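Local coordinates for N-acetyltransferase family protein (Bacillus anthracis, PDB 3LNB), which transfers an acetyl group from acetyl-coenzyme A to arylamines and inactivates the drug sulfamethoxazole, at residues Met32-Lys44 / Lys83-Arg95. The protein carries 1 engineered substitution. Numbering follows the deposited sequence.
Sequences MTNLQKEFFKRLK and KNNLVEKLLIQKR. With FMT (formic acid), chain D.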
loop_
_atom_site.group_PDB
_atom_site.type_symbol
_atom_site.label_atom_id
_atom_site.label_comp_id
_atom_site.label_asym_id
_atom_site.label_seq_id
_atom_site.Cartn_x
_atom_site.Cartn_y
_atom_site.Cartn_z
ATOM N N MET A 32 -5.299 -21.813 -12.573
ATOM C CA MET A 32 -5.039 -20.484 -12.059
ATOM C C MET A 32 -4.571 -19.648 -13.239
ATOM O O MET A 32 -4.067 -20.188 -14.222
ATOM C CB MET A 32 -3.916 -20.552 -11.023
ATOM C CG MET A 32 -4.192 -21.482 -9.856
ATOM S SD MET A 32 -5.299 -20.749 -8.657
ATOM C CE MET A 32 -4.703 -21.526 -7.123
ATOM N N THR A 33 -4.742 -18.333 -13.146
ATOM C CA THR A 33 -4.296 -17.430 -14.203
ATOM C C THR A 33 -2.785 -17.214 -14.051
ATOM O O THR A 33 -2.189 -17.608 -13.048
ATOM C CB THR A 33 -4.971 -16.060 -14.081
ATOM O OG1 THR A 33 -4.524 -15.435 -12.875
ATOM C CG2 THR A 33 -6.492 -16.201 -14.036
ATOM N N ASN A 34 -2.170 -16.581 -15.046
ATOM C CA ASN A 34 -0.744 -16.305 -14.982
ATOM C C ASN A 34 -0.471 -15.402 -13.787
ATOM O O ASN A 34 0.471 -15.631 -13.024
ATOM C CB ASN A 34 -0.264 -15.615 -16.263
ATOM C CG ASN A 34 1.221 -15.319 -16.239
ATOM O OD1 ASN A 34 1.676 -14.376 -15.575
ATOM N ND2 ASN A 34 1.995 -16.133 -16.946
ATOM N N LEU A 35 -1.305 -14.378 -13.627
ATOM C CA LEU A 35 -1.161 -13.440 -12.519
ATOM C C LEU A 35 -1.215 -14.184 -11.182
ATOM O O LEU A 35 -0.378 -13.955 -10.313
ATOM C CB LEU A 35 -2.266 -12.376 -12.569
ATOM C CG LEU A 35 -2.177 -11.196 -11.584
ATOM C CD1 LEU A 35 -3.216 -10.150 -11.954
ATOM C CD2 LEU A 35 -2.403 -11.661 -10.157
ATOM N N GLN A 36 -2.202 -15.060 -11.015
ATOM C CA GLN A 36 -2.331 -15.819 -9.776
ATOM C C GLN A 36 -1.078 -16.641 -9.503
ATOM O O GLN A 36 -0.567 -16.661 -8.384
ATOM C CB GLN A 36 -3.545 -16.753 -9.835
ATOM C CG GLN A 36 -4.892 -16.061 -9.647
ATOM C CD GLN A 36 -6.053 -17.046 -9.617
ATOM O OE1 GLN A 36 -6.272 -17.791 -10.568
ATOM N NE2 GLN A 36 -6.800 -17.051 -8.517
ATOM N N LYS A 37 -0.590 -17.324 -10.533
ATOM C CA LYS A 37 0.604 -18.146 -10.407
ATOM C C LYS A 37 1.796 -17.299 -9.985
ATOM O O LYS A 37 2.518 -17.662 -9.064
ATOM C CB LYS A 37 0.912 -18.841 -11.735
ATOM C CG LYS A 37 -0.189 -19.780 -12.220
ATOM C CD LYS A 37 0.197 -20.410 -13.555
ATOM C CE LYS A 37 -0.944 -21.218 -14.148
ATOM N NZ LYS A 37 -0.568 -21.744 -15.493
ATOM N N GLU A 38 1.997 -16.167 -10.661
ATOM C CA GLU A 38 3.116 -15.287 -10.333
ATOM C C GLU A 38 2.931 -14.655 -8.964
ATOM O O GLU A 38 3.898 -14.444 -8.226
ATOM C CB GLU A 38 3.258 -14.172 -11.373
ATOM C CG GLU A 38 3.678 -14.624 -12.767
ATOM C CD GLU A 38 5.040 -15.306 -12.788
ATOM O OE1 GLU A 38 5.969 -14.832 -12.103
ATOM O OE2 GLU A 38 5.184 -16.314 -13.507
ATOM N N PHE A 39 1.686 -14.339 -8.632
ATOM C CA PHE A 39 1.388 -13.717 -7.350
ATOM C C PHE A 39 1.817 -14.649 -6.217
ATOM O O PHE A 39 2.556 -14.244 -5.322
ATOM C CB PHE A 39 -0.112 -13.415 -7.242
ATOM C CG PHE A 39 -0.452 -12.435 -6.161
ATOM C CD1 PHE A 39 -0.309 -11.069 -6.376
ATOM C CD2 PHE A 39 -0.892 -12.876 -4.918
ATOM C CE1 PHE A 39 -0.598 -10.155 -5.368
ATOM C CE2 PHE A 39 -1.184 -11.973 -3.904
ATOM C CZ PHE A 39 -1.037 -10.610 -4.127
ATOM N N PHE A 40 1.345 -15.896 -6.273
ATOM C CA PHE A 40 1.669 -16.908 -5.267
ATOM C C PHE A 40 3.179 -17.084 -5.101
ATOM O O PHE A 40 3.683 -17.180 -3.983
ATOM C CB PHE A 40 1.048 -18.255 -5.656
ATOM C CG PHE A 40 -0.438 -18.325 -5.452
ATOM C CD1 PHE A 40 -1.269 -18.771 -6.474
ATOM C CD2 PHE A 40 -1.007 -17.967 -4.235
ATOM C CE1 PHE A 40 -2.643 -18.862 -6.290
ATOM C CE2 PHE A 40 -2.384 -18.055 -4.039
ATOM C CZ PHE A 40 -3.203 -18.504 -5.071
ATOM N N LYS A 41 3.889 -17.129 -6.225
ATOM C CA LYS A 41 5.341 -17.294 -6.217
ATOM C C LYS A 41 6.043 -16.129 -5.519
ATOM O O LYS A 41 6.873 -16.332 -4.627
ATOM C CB LYS A 41 5.857 -17.412 -7.655
ATOM C CG LYS A 41 7.373 -17.504 -7.771
ATOM C CD LYS A 41 7.829 -17.485 -9.226
ATOM C CE LYS A 41 9.351 -17.575 -9.334
ATOM N NZ LYS A 41 9.802 -17.543 -10.755
ATOM N N ARG A 42 5.706 -14.909 -5.920
ATOM C CA ARG A 42 6.318 -13.721 -5.336
ATOM C C ARG A 42 6.089 -13.628 -3.833
ATOM O O ARG A 42 7.016 -13.346 -3.077
ATOM C CB ARG A 42 5.767 -12.460 -6.002
ATOM C CG ARG A 42 6.315 -11.140 -5.455
ATOM C CD ARG A 42 7.725 -10.834 -5.958
ATOM N NE ARG A 42 8.056 -9.422 -5.771
ATOM C CZ ARG A 42 8.946 -8.958 -4.894
ATOM N NH1 ARG A 42 9.169 -7.653 -4.804
ATOM N NH2 ARG A 42 9.624 -9.792 -4.117
ATOM N N LEU A 43 4.850 -13.858 -3.405
ATOM C CA LEU A 43 4.516 -13.761 -1.988
ATOM C C LEU A 43 4.788 -15.037 -1.206
ATOM O O LEU A 43 4.403 -15.154 -0.042
ATOM C CB LEU A 43 3.056 -13.328 -1.813
ATOM C CG LEU A 43 2.711 -11.896 -2.260
ATOM C CD1 LEU A 43 3.521 -10.902 -1.446
ATOM C CD2 LEU A 43 3.010 -11.711 -3.752
ATOM N N LYS A 44 5.465 -15.984 -1.848
ATOM C CA LYS A 44 5.823 -17.248 -1.206
ATOM C C LYS A 44 4.628 -17.933 -0.559
ATOM O O LYS A 44 4.735 -18.467 0.552
ATOM C CB LYS A 44 6.875 -17.004 -0.130
ATOM C CG LYS A 44 7.934 -16.005 -0.516
ATOM C CD LYS A 44 8.909 -16.552 -1.530
ATOM C CE LYS A 44 10.332 -16.240 -1.083
ATOM N NZ LYS A 44 10.475 -14.824 -0.637
ATOM N N LYS A 83 -2.847 -4.544 -15.651
ATOM C CA LYS A 83 -2.600 -5.843 -15.033
ATOM C C LYS A 83 -1.219 -6.359 -15.433
ATOM O O LYS A 83 -0.374 -6.652 -14.582
ATOM C CB LYS A 83 -3.668 -6.856 -15.467
ATOM C CG LYS A 83 -3.382 -8.283 -14.995
ATOM C CD LYS A 83 -4.382 -9.286 -15.550
ATOM C CE LYS A 83 -5.761 -9.072 -14.972
ATOM N NZ LYS A 83 -6.765 -9.961 -15.626
ATOM N N ASN A 84 -0.995 -6.456 -16.738
ATOM C CA ASN A 84 0.266 -6.938 -17.259
ATOM C C ASN A 84 1.474 -6.159 -16.743
ATOM O O ASN A 84 2.457 -6.759 -16.320
ATOM C CB ASN A 84 0.259 -6.894 -18.787
ATOM C CG ASN A 84 1.637 -7.031 -19.362
ATOM O OD1 ASN A 84 2.173 -8.137 -19.466
ATOM N ND2 ASN A 84 2.248 -5.902 -19.705
ATOM N N ASN A 85 1.402 -4.827 -16.792
ATOM C CA ASN A 85 2.505 -3.991 -16.323
ATOM C C ASN A 85 2.765 -4.190 -14.833
ATOM O O ASN A 85 3.905 -4.140 -14.377
ATOM C CB ASN A 85 2.225 -2.512 -16.617
ATOM C CG ASN A 85 2.359 -2.185 -18.094
ATOM O OD1 ASN A 85 3.001 -2.927 -18.839
ATOM N ND2 ASN A 85 1.772 -1.068 -18.522
ATOM N N LEU A 86 1.699 -4.416 -14.077
ATOM C CA LEU A 86 1.825 -4.644 -12.649
ATOM C C LEU A 86 2.488 -5.997 -12.406
ATOM O O LEU A 86 3.390 -6.110 -11.580
ATOM C CB LEU A 86 0.448 -4.588 -11.984
ATOM C CG LEU A 86 -0.139 -3.172 -11.940
ATOM C CD1 LEU A 86 -1.580 -3.223 -11.503
ATOM C CD2 LEU A 86 0.681 -2.313 -10.997
ATOM N N VAL A 87 2.044 -7.021 -13.127
ATOM C CA VAL A 87 2.636 -8.349 -12.978
ATOM C C VAL A 87 4.120 -8.287 -13.352
ATOM O O VAL A 87 4.968 -8.855 -12.666
ATOM C CB VAL A 87 1.927 -9.396 -13.884
ATOM C CG1 VAL A 87 2.688 -10.724 -13.848
ATOM C CG2 VAL A 87 0.481 -9.602 -13.419
ATOM N N GLU A 88 4.432 -7.582 -14.435
ATOM C CA GLU A 88 5.817 -7.466 -14.886
ATOM C C GLU A 88 6.707 -6.772 -13.860
ATOM O O GLU A 88 7.770 -7.273 -13.504
ATOM C CB GLU A 88 5.889 -6.688 -16.195
ATOM C CG GLU A 88 7.264 -6.733 -16.851
ATOM C CD GLU A 88 7.690 -8.156 -17.166
ATOM O OE1 GLU A 88 6.834 -8.929 -17.652
ATOM O OE2 GLU A 88 8.871 -8.502 -16.936
ATOM N N LYS A 89 6.264 -5.616 -13.378
ATOM C CA LYS A 89 7.056 -4.857 -12.419
ATOM C C LYS A 89 7.142 -5.446 -11.014
ATOM O O LYS A 89 8.230 -5.800 -10.563
ATOM C CB LYS A 89 6.544 -3.413 -12.327
ATOM C CG LYS A 89 7.338 -2.534 -11.371
ATOM C CD LYS A 89 6.753 -1.132 -11.260
ATOM C CE LYS A 89 7.492 -0.324 -10.184
ATOM N NZ LYS A 89 6.882 1.006 -9.919
ATOM N N LEU A 90 6.004 -5.553 -10.331
ATOM C CA LEU A 90 5.985 -6.048 -8.957
ATOM C C LEU A 90 6.203 -7.531 -8.716
ATOM O O LEU A 90 6.667 -7.917 -7.642
ATOM C CB LEU A 90 4.689 -5.640 -8.259
ATOM C CG LEU A 90 4.562 -4.180 -7.833
ATOM C CD1 LEU A 90 4.412 -3.308 -9.053
ATOM C CD2 LEU A 90 3.361 -4.025 -6.917
ATOM N N LEU A 91 5.858 -8.369 -9.683
ATOM C CA LEU A 91 6.042 -9.793 -9.477
ATOM C C LEU A 91 7.286 -10.331 -10.174
ATOM O O LEU A 91 8.209 -10.805 -9.518
ATOM C CB LEU A 91 4.797 -10.559 -9.937
ATOM C CG LEU A 91 3.488 -10.086 -9.294
ATOM C CD1 LEU A 91 2.337 -10.977 -9.732
ATOM C CD2 LEU A 91 3.619 -10.098 -7.779
ATOM N N ILE A 92 7.315 -10.241 -11.500
ATOM C CA ILE A 92 8.444 -10.750 -12.271
ATOM C C ILE A 92 9.790 -10.064 -12.017
ATOM O O ILE A 92 10.791 -10.737 -11.766
ATOM C CB ILE A 92 8.114 -10.711 -13.774
ATOM C CG1 ILE A 92 6.942 -11.659 -14.053
ATOM C CG2 ILE A 92 9.337 -11.098 -14.607
ATOM C CD1 ILE A 92 6.365 -11.516 -15.437
ATOM N N GLN A 93 9.825 -8.735 -12.069
ATOM C CA GLN A 93 11.079 -8.020 -11.856
ATOM C C GLN A 93 11.339 -7.787 -10.370
ATOM O O GLN A 93 12.263 -7.065 -9.989
ATOM C CB GLN A 93 11.057 -6.693 -12.625
ATOM C CG GLN A 93 10.773 -6.880 -14.122
ATOM C CD GLN A 93 10.619 -5.567 -14.878
ATOM O OE1 GLN A 93 9.991 -4.631 -14.391
ATOM N NE2 GLN A 93 11.174 -5.504 -16.087
ATOM N N LYS A 94 10.515 -8.413 -9.537
ATOM C CA LYS A 94 10.632 -8.308 -8.085
ATOM C C LYS A 94 10.864 -6.885 -7.570
ATOM O O LYS A 94 11.785 -6.639 -6.789
ATOM C CB LYS A 94 11.748 -9.230 -7.577
ATOM C CG LYS A 94 11.522 -10.714 -7.865
ATOM C CD LYS A 94 12.707 -11.551 -7.365
ATOM C CE LYS A 94 12.895 -12.820 -8.190
ATOM N NZ LYS A 94 14.143 -13.568 -7.798
ATOM N N ARG A 95 10.022 -5.955 -8.017
ATOM C CA ARG A 95 10.094 -4.564 -7.580
ATOM C C ARG A 95 8.930 -4.317 -6.617
ATOM O O ARG A 95 8.135 -5.220 -6.329
ATOM C CB ARG A 95 9.963 -3.600 -8.773
ATOM C CG ARG A 95 11.155 -3.556 -9.745
ATOM C CD ARG A 95 12.310 -2.716 -9.198
ATOM N NE ARG A 95 11.867 -1.378 -8.794
ATOM C CZ ARG A 95 11.552 -0.395 -9.630
ATOM N NH1 ARG A 95 11.638 -0.569 -10.945
ATOM N NH2 ARG A 95 11.126 0.765 -9.149
HETATM C C FMT D . -9.304 -18.809 -6.331
HETATM O O1 FMT D . -8.402 -18.987 -7.125
HETATM O O2 FMT D . -9.032 -18.596 -5.032
HETATM O O HOH W 1 11.588 -6.372 -3.547
#
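L91 sets its isobutyl group as a knob into a hole formed by L35, E38, F39 and R42. CD1 meets CB of E38 at 3.7 Å and is also near the backbone N of F39. CD2 rests on CB and CG of R42. With CG anti to the carbonyl carbon (chi1 -55°), the two methyls of L91 reach successive turns of helix 34-42. One turn earlier, V87 points toward that helix, and its CG2 touches CG of L35 at 3.6 Å. CD1 of L35 continues onto the aliphatic chain of K83, 3.6 Å from its CG.

R42 closes the other end with polar contacts. Its CG is anti to the backbone N, and a bend at chi2 (77°) turns the guanidinium toward the C-terminal end of helix 83-92. NE donates to L90 O at 2.8 Å, nearly in line with the C=O bond. NH1 donates to R95 O at 3.1 Å, from above that carbonyl plane. Both acceptors lie in the guanidinium plane, so the pair of bonds fixes the rotation of the group. CA of K94 lies 3.4 Å above the guanidinium plane of R42, offset toward its rim, and a water accepts from NH1. The R95 guanidinium forms salt bridges with D72 and E69. L35 and K83 also touch Y108 of helix 99-112, while the F39 ring stacks on F109.

The helix axes are 9.5 Å apart at 17°. This is a single knob-into-hole contact between two near-parallel helices, in the helical N-terminal part of the arylamine N-acetyltransferase fold.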